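Local coordinates for protein putative esterase/lipase/thioesterase (Silicibacter sp., PDB 2PBL) that probably hydrolyses ester or thioester bonds as a member of the alpha/beta-hydrolase superfamily, at residues V164-L169 against F243-P248; D221-L226 against A232-A237; H51-F56 against V120-K125. All blocks are in the same frame, centred on the assembly; numbering follows the deposited sequence.

Interaction 1 (V164-L169 against F243-P248)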
loop_
_atom_site.group_PDB
_atom_site.type_symbol
_atom_site.label_atom_id
_atom_site.label_comp_id
_atom_site.label_asym_id
_atom_site.label_seq_id
_atom_site.Cartn_x
_atom_site.Cartn_y
_atom_site.Cartn_z
ATOM N N VAL A 164 -3.102 -5.279 5.848
ATOM C CA VAL A 164 -3.010 -6.250 4.730
ATOM C C VAL A 164 -2.076 -5.725 3.650
ATOM O O VAL A 164 -2.511 -5.048 2.698
ATOM C CB VAL A 164 -4.397 -6.607 4.114
ATOM C CG1 VAL A 164 -4.257 -7.716 3.047
ATOM C CG2 VAL A 164 -5.350 -7.043 5.200
ATOM N N PRO A 165 -0.771 -6.029 3.783
ATOM C CA PRO A 165 0.234 -5.678 2.765
ATOM C C PRO A 165 0.134 -6.678 1.649
ATOM O O PRO A 165 0.195 -7.892 1.897
ATOM C CB PRO A 165 1.560 -5.913 3.504
ATOM C CG PRO A 165 1.204 -6.001 4.945
ATOM C CD PRO A 165 -0.100 -6.651 4.954
ATOM N N ILE A 166 -0.144 -6.173 0.453
ATOM C CA ILE A 166 -0.373 -6.988 -0.687
ATOM C C ILE A 166 0.944 -6.984 -1.472
ATOM O O ILE A 166 1.396 -5.930 -1.945
ATOM C CB ILE A 166 -1.507 -6.406 -1.532
ATOM C CG1 ILE A 166 -2.801 -6.246 -0.691
ATOM C CG2 ILE A 166 -1.710 -7.283 -2.735
ATOM C CD1 ILE A 166 -3.912 -5.300 -1.398
ATOM N N SER A 167 1.571 -8.151 -1.585
ATOM C CA SER A 167 2.828 -8.281 -2.308
ATOM C C SER A 167 3.845 -7.256 -1.795
ATOM O O SER A 167 4.449 -6.504 -2.569
ATOM C CB SER A 167 2.562 -8.097 -3.793
ATOM O OG SER A 167 1.417 -8.866 -4.186
ATOM N N PRO A 168 4.085 -7.257 -0.463
ATOM C CA PRO A 168 4.980 -6.264 0.100
ATOM C C PRO A 168 6.501 -6.479 -0.113
ATOM O O PRO A 168 6.994 -7.596 -0.361
ATOM C CB PRO A 168 4.731 -6.415 1.605
ATOM C CG PRO A 168 4.432 -7.913 1.745
ATOM C CD PRO A 168 3.514 -8.148 0.568
ATOM N N LEU A 169 7.217 -5.377 -0.035
ATOM C CA LEU A 169 8.669 -5.424 0.144
ATOM C C LEU A 169 8.894 -5.361 1.659
ATOM O O LEU A 169 8.654 -4.294 2.278
ATOM C CB LEU A 169 9.326 -4.256 -0.565
ATOM C CG LEU A 169 9.069 -4.540 -2.066
ATOM C CD1 LEU A 169 8.824 -3.355 -2.913
ATOM C CD2 LEU A 169 10.225 -5.401 -2.576
ATOM N N PHE A 243 0.274 -7.465 -10.872
ATOM C CA PHE A 243 -0.611 -6.418 -11.318
ATOM C C PHE A 243 -2.080 -6.702 -11.172
ATOM O O PHE A 243 -2.818 -5.755 -11.032
ATOM C CB PHE A 243 -0.297 -5.998 -12.752
ATOM C CG PHE A 243 1.063 -5.414 -12.940
ATOM C CD1 PHE A 243 1.840 -4.975 -11.887
ATOM C CD2 PHE A 243 1.515 -5.180 -14.227
ATOM C CE1 PHE A 243 3.084 -4.441 -12.121
ATOM C CE2 PHE A 243 2.756 -4.622 -14.457
ATOM C CZ PHE A 243 3.531 -4.249 -13.413
ATOM N N ASN A 244 -2.532 -7.957 -11.209
ATOM C CA ASN A 244 -3.964 -8.221 -11.004
ATOM C C ASN A 244 -4.338 -8.710 -9.593
ATOM O O ASN A 244 -5.541 -8.914 -9.295
ATOM C CB ASN A 244 -4.574 -9.145 -12.078
ATOM C CG ASN A 244 -4.036 -10.508 -12.056
ATOM O OD1 ASN A 244 -3.118 -10.841 -11.296
ATOM N ND2 ASN A 244 -4.614 -11.363 -12.925
ATOM N N VAL A 245 -3.332 -8.905 -8.742
ATOM C CA VAL A 245 -3.511 -9.314 -7.328
ATOM C C VAL A 245 -4.400 -8.322 -6.568
ATOM O O VAL A 245 -5.191 -8.725 -5.732
ATOM C CB VAL A 245 -2.142 -9.510 -6.590
ATOM C CG1 VAL A 245 -1.378 -8.223 -6.402
ATOM C CG2 VAL A 245 -2.351 -10.178 -5.245
ATOM N N ILE A 246 -4.288 -7.044 -6.935
ATOM C CA ILE A 246 -5.085 -5.961 -6.356
ATOM C C ILE A 246 -6.494 -5.845 -6.940
ATOM O O ILE A 246 -7.351 -5.158 -6.382
ATOM C CB ILE A 246 -4.372 -4.591 -6.541
ATOM C CG1 ILE A 246 -4.247 -4.201 -8.045
ATOM C CG2 ILE A 246 -3.016 -4.602 -5.864
ATOM C CD1 ILE A 246 -3.437 -2.896 -8.293
ATOM N N GLU A 247 -6.749 -6.511 -8.055
ATOM C CA GLU A 247 -8.063 -6.373 -8.721
ATOM C C GLU A 247 -9.259 -6.672 -7.866
ATOM O O GLU A 247 -10.222 -5.916 -7.942
ATOM C CB GLU A 247 -8.132 -7.133 -10.049
ATOM C CG GLU A 247 -7.283 -6.454 -11.077
ATOM C CD GLU A 247 -7.270 -7.098 -12.487
ATOM O OE1 GLU A 247 -7.828 -8.232 -12.689
ATOM O OE2 GLU A 247 -6.671 -6.436 -13.369
ATOM N N PRO A 248 -9.204 -7.728 -7.029
ATOM C CA PRO A 248 -10.349 -8.024 -6.139
ATOM C C PRO A 248 -10.791 -6.920 -5.174
ATOM O O PRO A 248 -11.896 -7.013 -4.595
ATOM C CB PRO A 248 -9.876 -9.253 -5.353
ATOM C CG PRO A 248 -8.886 -9.903 -6.307
ATOM C CD PRO A 248 -8.158 -8.763 -6.905
#
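Both methyls of Val245 fit into the angle between Ile166 and Ser167, where strand 160-166 runs out. Ile166 CG2 lies 3.8 Å from Val245 CG1 and, at 3.9 Å, almost as near Val245 CG2; one methyl is set against a pair, the two side chains running by one another in opposite senses. Ser167 OG comes within 3.6 Å of Val245 CG1, an apolar neighbour, while its hydrogen bond goes to Glu215 OE2. Two torsions set up this meeting: Ile166 holds CG2 anti to its own nitrogen, and Val245 wedges CG1 between its nitrogen and carbonyl carbon (chi1 67°), which spreads both branches towards the strand end. Branched aliphatic residues suit a buried joint of this kind, and a small serine can turn its hydroxyl aside to the acid. With an alanine here, both methyls are gone, which is likely to open a gap beside Ile166 CG2 and leave the Ser167 hydroxyl less confined.

Packing slackens at Ile246, whose CG2 stays 4.3 Å from Ile166 CG2 while the end of its chain leads off towards Trp82. Beyond it the loop reaches solvent at Glu247, held in a type I turn by the bond from Glu247 N to Asn244 O (3.0 Å).

Ser167 also touches His242, so the contact borders a probable Ser-His-Glu triad of Ser137, His242 and Glu215. Around this core, Leu256 of helix 255-261 packs on Ile166, and Trp210 of the adjacent strand 206-212 packs on Val245.

Interaction 2 (D221-L226 against A232-A237); sequences DQAIWL and ADHVIA
The imidazole of His234 reaches from the edge strand towards helix 217-230 and meets two successive residues, Ala223 and Ile224, with different parts of its ring. Ile224 CD1 sits 3.8 Å from His234 ND1 and 3.9 Å from His234 CE1, the two ring atoms nearest the isoleucine tip. Farther round the ring, His234 NE2 lies 4.2 Å from Ala223 CB. Both methyl groups approach the ring at a slant, and the long axes of Ile224 and His234 cross obliquely. With methyl carbons as the partners, the touch is one of van der Waals packing.

Extended first torsions bring the pair together. His234 CG is anti to its backbone nitrogen (chi1 -172°), carrying the ring straight out from the strand, and Ile224 CG1 is placed likewise (chi1 -171°) before the chain bends to present CD1. The residue types match the site: Ala223, buried and short, leaves room for the ring, whereas the larger Ile224 and the amphipathic His234 stand at a partly exposed margin. Two residues on from Ile224 the segments only draw near, Ala232 CB keeping 4.6 Å from Leu226 O.

Gln222 looks elsewhere, giving OE1 to Asp171 N and NE2 to Tyr8 OH. Strand 233-237 is the outermost of the sheet on this side, pairing through Asp233, Val235 and Ala237 with the parallel strand 206-212. Helix 217-230 links those two strands in a beta-alpha-beta crossover, and Ala223 also rests on Val209 of the inner strand.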
loop_
_atom_site.group_PDB
_atom_site.type_symbol
_atom_site.label_atom_id
_atom_site.label_comp_id
_atom_site.label_asym_id
_atom_site.label_seq_id
_atom_site.Cartn_x
_atom_site.Cartn_y
_atom_site.Cartn_z
ATOM N N ASP A 221 9.096 -14.633 -1.773
ATOM C CA ASP A 221 10.066 -14.631 -0.679
ATOM C C ASP A 221 9.832 -13.442 0.285
ATOM O O ASP A 221 9.756 -13.611 1.496
ATOM C CB ASP A 221 11.501 -14.571 -1.224
ATOM C CG ASP A 221 11.878 -15.833 -1.990
ATOM O OD1 ASP A 221 11.096 -16.798 -1.895
ATOM O OD2 ASP A 221 12.908 -15.840 -2.719
ATOM N N GLN A 222 9.712 -12.262 -0.290
ATOM C CA GLN A 222 9.439 -11.054 0.482
ATOM C C GLN A 222 8.192 -11.251 1.377
ATOM O O GLN A 222 8.168 -10.798 2.517
ATOM C CB GLN A 222 9.250 -9.853 -0.459
ATOM C CG GLN A 222 10.522 -9.342 -1.134
ATOM C CD GLN A 222 11.419 -8.531 -0.225
ATOM O OE1 GLN A 222 11.088 -8.253 0.927
ATOM N NE2 GLN A 222 12.582 -8.170 -0.738
ATOM N N ALA A 223 7.186 -11.961 0.881
ATOM C CA ALA A 223 5.965 -12.191 1.643
ATOM C C ALA A 223 6.201 -13.108 2.833
ATOM O O ALA A 223 5.853 -12.776 3.950
ATOM C CB ALA A 223 4.870 -12.726 0.744
ATOM N N ILE A 224 6.775 -14.280 2.592
ATOM C CA ILE A 224 7.024 -15.252 3.643
ATOM C C ILE A 224 8.020 -14.712 4.675
ATOM O O ILE A 224 7.931 -15.058 5.862
ATOM C CB ILE A 224 7.454 -16.633 3.053
ATOM C CG1 ILE A 224 7.495 -17.733 4.130
ATOM C CG2 ILE A 224 8.804 -16.567 2.411
ATOM C CD1 ILE A 224 6.187 -18.141 4.663
ATOM N N TRP A 225 8.975 -13.878 4.247
ATOM C CA TRP A 225 9.843 -13.247 5.224
ATOM C C TRP A 225 9.060 -12.431 6.250
ATOM O O TRP A 225 9.368 -12.528 7.463
ATOM C CB TRP A 225 10.939 -12.401 4.623
ATOM C CG TRP A 225 11.968 -13.214 3.907
ATOM C CD1 TRP A 225 12.390 -14.486 4.212
ATOM C CD2 TRP A 225 12.732 -12.797 2.777
ATOM N NE1 TRP A 225 13.348 -14.884 3.311
ATOM C CE2 TRP A 225 13.572 -13.873 2.419
ATOM C CE3 TRP A 225 12.779 -11.632 2.028
ATOM C CZ2 TRP A 225 14.466 -13.797 1.339
ATOM C CZ3 TRP A 225 13.668 -11.549 0.952
ATOM C CH2 TRP A 225 14.491 -12.643 0.614
ATOM N N LEU A 226 8.050 -11.686 5.776
ATOM C CA LEU A 226 7.211 -10.861 6.667
ATOM C C LEU A 226 6.358 -11.765 7.570
ATOM O O LEU A 226 6.241 -11.564 8.801
ATOM C CB LEU A 226 6.329 -9.871 5.858
ATOM C CG LEU A 226 5.606 -8.836 6.752
ATOM C CD1 LEU A 226 6.546 -8.122 7.703
ATOM C CD2 LEU A 226 4.776 -7.819 5.975
ATOM N N ALA A 232 2.554 -13.488 10.990
ATOM C CA ALA A 232 1.347 -12.930 10.400
ATOM C C ALA A 232 0.574 -14.019 9.692
ATOM O O ALA A 232 1.130 -15.087 9.452
ATOM C CB ALA A 232 1.707 -11.821 9.392
ATOM N N ASP A 233 -0.715 -13.784 9.390
ATOM C CA ASP A 233 -1.465 -14.699 8.504
ATOM C C ASP A 233 -0.816 -14.554 7.107
ATOM O O ASP A 233 -0.085 -13.584 6.832
ATOM C CB ASP A 233 -2.969 -14.407 8.425
ATOM C CG ASP A 233 -3.737 -14.785 9.728
ATOM O OD1 ASP A 233 -3.077 -15.153 10.722
ATOM O OD2 ASP A 233 -4.996 -14.706 9.752
ATOM N N HIS A 234 -1.069 -15.536 6.238
ATOM C CA HIS A 234 -0.494 -15.579 4.913
ATOM C C HIS A 234 -1.471 -16.166 3.932
ATOM O O HIS A 234 -1.893 -17.276 4.123
ATOM C CB HIS A 234 0.753 -16.469 4.973
ATOM C CG HIS A 234 1.579 -16.469 3.720
ATOM N ND1 HIS A 234 2.594 -17.383 3.516
ATOM C CD2 HIS A 234 1.609 -15.622 2.648
ATOM C CE1 HIS A 234 3.196 -17.118 2.369
ATOM N NE2 HIS A 234 2.624 -16.057 1.823
ATOM N N VAL A 235 -1.788 -15.402 2.882
ATOM C CA VAL A 235 -2.650 -15.830 1.792
ATOM C C VAL A 235 -1.923 -15.792 0.441
ATOM O O VAL A 235 -1.351 -14.750 0.043
ATOM C CB VAL A 235 -3.892 -14.989 1.689
ATOM C CG1 VAL A 235 -4.724 -15.430 0.465
ATOM C CG2 VAL A 235 -4.753 -15.120 2.966
ATOM N N ILE A 236 -1.961 -16.921 -0.276
ATOM C CA ILE A 236 -1.438 -16.964 -1.654
ATOM C C ILE A 236 -2.645 -16.985 -2.616
ATOM O O ILE A 236 -3.393 -17.968 -2.669
ATOM C CB ILE A 236 -0.520 -18.149 -1.849
ATOM C CG1 ILE A 236 0.663 -17.993 -0.913
ATOM C CG2 ILE A 236 0.016 -18.224 -3.299
ATOM C CD1 ILE A 236 1.582 -19.094 -0.995
ATOM N N ALA A 237 -2.863 -15.892 -3.344
ATOM C CA ALA A 237 -4.003 -15.757 -4.247
ATOM C C ALA A 237 -3.775 -16.580 -5.528
ATOM O O ALA A 237 -2.828 -16.316 -6.290
ATOM C CB ALA A 237 -4.206 -14.293 -4.598
#

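Interaction 3 (H51-F56 against V120-K125); sequences HKFDLF and VTAAAK
Apolar packing carries this contact: the end of the Phe53 ring presses on two consecutive alanines of helix 109-126. Phe53 CE1 lies 4.0 Å from Ala122 CB, and on the other branch Phe53 CE2 is equally far from Ala123 CB. The leading atom, Phe53 CZ, meets the backbone itself, 4.0 Å from Ala123 N. The methyls approach the ring obliquely. Phenylalanine spans the gap because chi1 of 68° sets CG between its nitrogen and carbonyl carbon, and alanine suits the helix face because so short a side chain lets the ring come up to the main chain.

Hydrogen bonds hold each side of the contact in place. The helix keeps Ala124 N on Val120 O at 2.8 Å, while Phe53 and Asp54 join the strand to Leu43 and Met98 of its two antiparallel neighbours.

Charge lies apart from the ring: Asp54 OD1 forms a salt bridge with Lys79 NZ and also accepts from Asn42 N.

A helix laid over a mostly parallel sheet, in which strand 52-56, second from the edge, is the one that runs antiparallel, is the layered architecture of the alpha/beta-hydrolase fold at this end of the sheet.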
loop_
_atom_site.group_PDB
_atom_site.type_symbol
_atom_site.label_atom_id
_atom_site.label_comp_id
_atom_site.label_asym_id
_atom_site.label_seq_id
_atom_site.Cartn_x
_atom_site.Cartn_y
_atom_site.Cartn_z
ATOM N N HIS A 51 1.722 16.013 -1.396
ATOM C CA HIS A 51 1.193 15.688 -0.058
ATOM C C HIS A 51 -0.337 15.783 -0.004
ATOM O O HIS A 51 -0.918 16.489 0.825
ATOM C CB HIS A 51 1.835 16.544 1.033
ATOM C CG HIS A 51 3.319 16.393 1.109
ATOM N ND1 HIS A 51 4.140 17.371 1.597
ATOM C CD2 HIS A 51 4.129 15.400 0.684
ATOM C CE1 HIS A 51 5.397 16.982 1.503
ATOM N NE2 HIS A 51 5.417 15.784 0.954
ATOM N N LYS A 52 -0.981 14.965 -0.828
ATOM C CA LYS A 52 -2.404 14.985 -0.981
ATOM C C LYS A 52 -2.960 13.584 -0.893
ATOM O O LYS A 52 -2.225 12.637 -1.166
ATOM C CB LYS A 52 -2.745 15.445 -2.391
ATOM C CG LYS A 52 -2.123 16.731 -2.867
ATOM C CD LYS A 52 -2.775 17.924 -2.291
ATOM C CE LYS A 52 -2.139 19.176 -2.925
ATOM N NZ LYS A 52 -2.533 20.420 -2.259
ATOM N N PHE A 53 -4.236 13.490 -0.522
ATOM C CA PHE A 53 -4.982 12.250 -0.539
ATOM C C PHE A 53 -6.401 12.477 -0.999
ATOM O O PHE A 53 -6.951 13.577 -0.887
ATOM C CB PHE A 53 -4.979 11.518 0.812
ATOM C CG PHE A 53 -5.730 12.213 1.926
ATOM C CD1 PHE A 53 -5.157 13.260 2.641
ATOM C CD2 PHE A 53 -6.973 11.760 2.324
ATOM C CE1 PHE A 53 -5.856 13.889 3.661
ATOM C CE2 PHE A 53 -7.669 12.361 3.375
ATOM C CZ PHE A 53 -7.090 13.426 4.052
ATOM N N ASP A 54 -6.955 11.416 -1.572
ATOM C CA ASP A 54 -8.330 11.388 -1.987
ATOM C C ASP A 54 -9.092 10.624 -0.885
ATOM O O ASP A 54 -8.589 9.669 -0.279
ATOM C CB ASP A 54 -8.499 10.723 -3.340
ATOM C CG ASP A 54 -7.932 11.558 -4.513
ATOM O OD1 ASP A 54 -7.677 12.780 -4.407
ATOM O OD2 ASP A 54 -7.737 10.949 -5.574
ATOM N N LEU A 55 -10.277 11.118 -0.588
ATOM C CA LEU A 55 -11.163 10.523 0.387
ATOM C C LEU A 55 -12.517 10.239 -0.263
ATOM O O LEU A 55 -13.236 11.158 -0.706
ATOM C CB LEU A 55 -11.317 11.417 1.600
ATOM C CG LEU A 55 -12.107 10.872 2.772
ATOM C CD1 LEU A 55 -11.495 9.570 3.342
ATOM C CD2 LEU A 55 -12.136 11.937 3.855
ATOM N N PHE A 56 -12.816 8.955 -0.340
ATOM C CA PHE A 56 -14.055 8.458 -0.908
ATOM C C PHE A 56 -14.985 8.039 0.219
ATOM O O PHE A 56 -14.661 7.162 1.023
ATOM C CB PHE A 56 -13.801 7.315 -1.901
ATOM C CG PHE A 56 -12.815 7.693 -2.968
ATOM C CD1 PHE A 56 -13.144 8.656 -3.907
ATOM C CD2 PHE A 56 -11.536 7.158 -2.983
ATOM C CE1 PHE A 56 -12.224 9.064 -4.837
ATOM C CE2 PHE A 56 -10.611 7.577 -3.927
ATOM C CZ PHE A 56 -10.967 8.507 -4.848
ATOM N N VAL A 120 -1.998 9.098 6.887
ATOM C CA VAL A 120 -2.899 8.239 7.669
ATOM C C VAL A 120 -3.461 9.087 8.795
ATOM O O VAL A 120 -4.668 9.077 9.026
ATOM C CB VAL A 120 -2.161 6.984 8.215
ATOM C CG1 VAL A 120 -3.012 6.189 9.169
ATOM C CG2 VAL A 120 -1.639 6.053 7.052
ATOM N N THR A 121 -2.578 9.846 9.455
ATOM C CA THR A 121 -2.957 10.730 10.565
ATOM C C THR A 121 -4.026 11.726 10.154
ATOM O O THR A 121 -5.005 11.854 10.859
ATOM C CB THR A 121 -1.744 11.467 11.168
ATOM O OG1 THR A 121 -0.872 10.485 11.743
ATOM C CG2 THR A 121 -2.166 12.460 12.255
ATOM N N ALA A 122 -3.845 12.399 9.017
ATOM C CA ALA A 122 -4.841 13.327 8.479
ATOM C C ALA A 122 -6.158 12.651 8.100
ATOM O O ALA A 122 -7.248 13.116 8.463
ATOM C CB ALA A 122 -4.259 14.056 7.298
ATOM N N ALA A 123 -6.074 11.524 7.402
ATOM C CA ALA A 123 -7.297 10.805 7.067
ATOM C C ALA A 123 -8.056 10.373 8.341
ATOM O O ALA A 123 -9.280 10.418 8.370
ATOM C CB ALA A 123 -7.004 9.621 6.162
ATOM N N ALA A 124 -7.320 9.979 9.388
ATOM C CA ALA A 124 -7.886 9.525 10.672
ATOM C C ALA A 124 -8.607 10.648 11.439
ATOM O O ALA A 124 -9.387 10.361 12.329
ATOM C CB ALA A 124 -6.825 8.927 11.530
ATOM N N LYS A 125 -8.303 11.905 11.106
ATOM C CA LYS A 125 -9.053 13.052 11.646
ATOM C C LYS A 125 -10.377 13.256 10.908
ATOM O O LYS A 125 -11.323 13.824 11.449
ATOM C CB LYS A 125 -8.211 14.317 11.544
ATOM C CG LYS A 125 -6.988 14.199 12.425
ATOM C CD LYS A 125 -6.145 15.439 12.478
ATOM C CE LYS A 125 -4.931 15.158 13.376
ATOM N NZ LYS A 125 -3.916 16.190 13.217
#

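From the N terminus, interaction 3 comes first: strand 52-56 meets helix 109-126, closing a loop that holds strands 64-69 and 94-99. The chain then adds strand 131-136 before interaction 1 opens at 164-169; it closes only at 243-248, a span in series with the first. Nested within it is interaction 2, a short local loop between 221-226 and 232-237. Interactions 1 and 2 touch, Pro165 and Pro168 meeting Leu226, whereas interactions 2 and 3 have centres about 27 Å apart, on opposite sides of the chain's centre. All three reach one sheet: interaction 3 near one end, interaction 2 at the outermost strand of the other, and interaction 1 beside the probable catalytic loops.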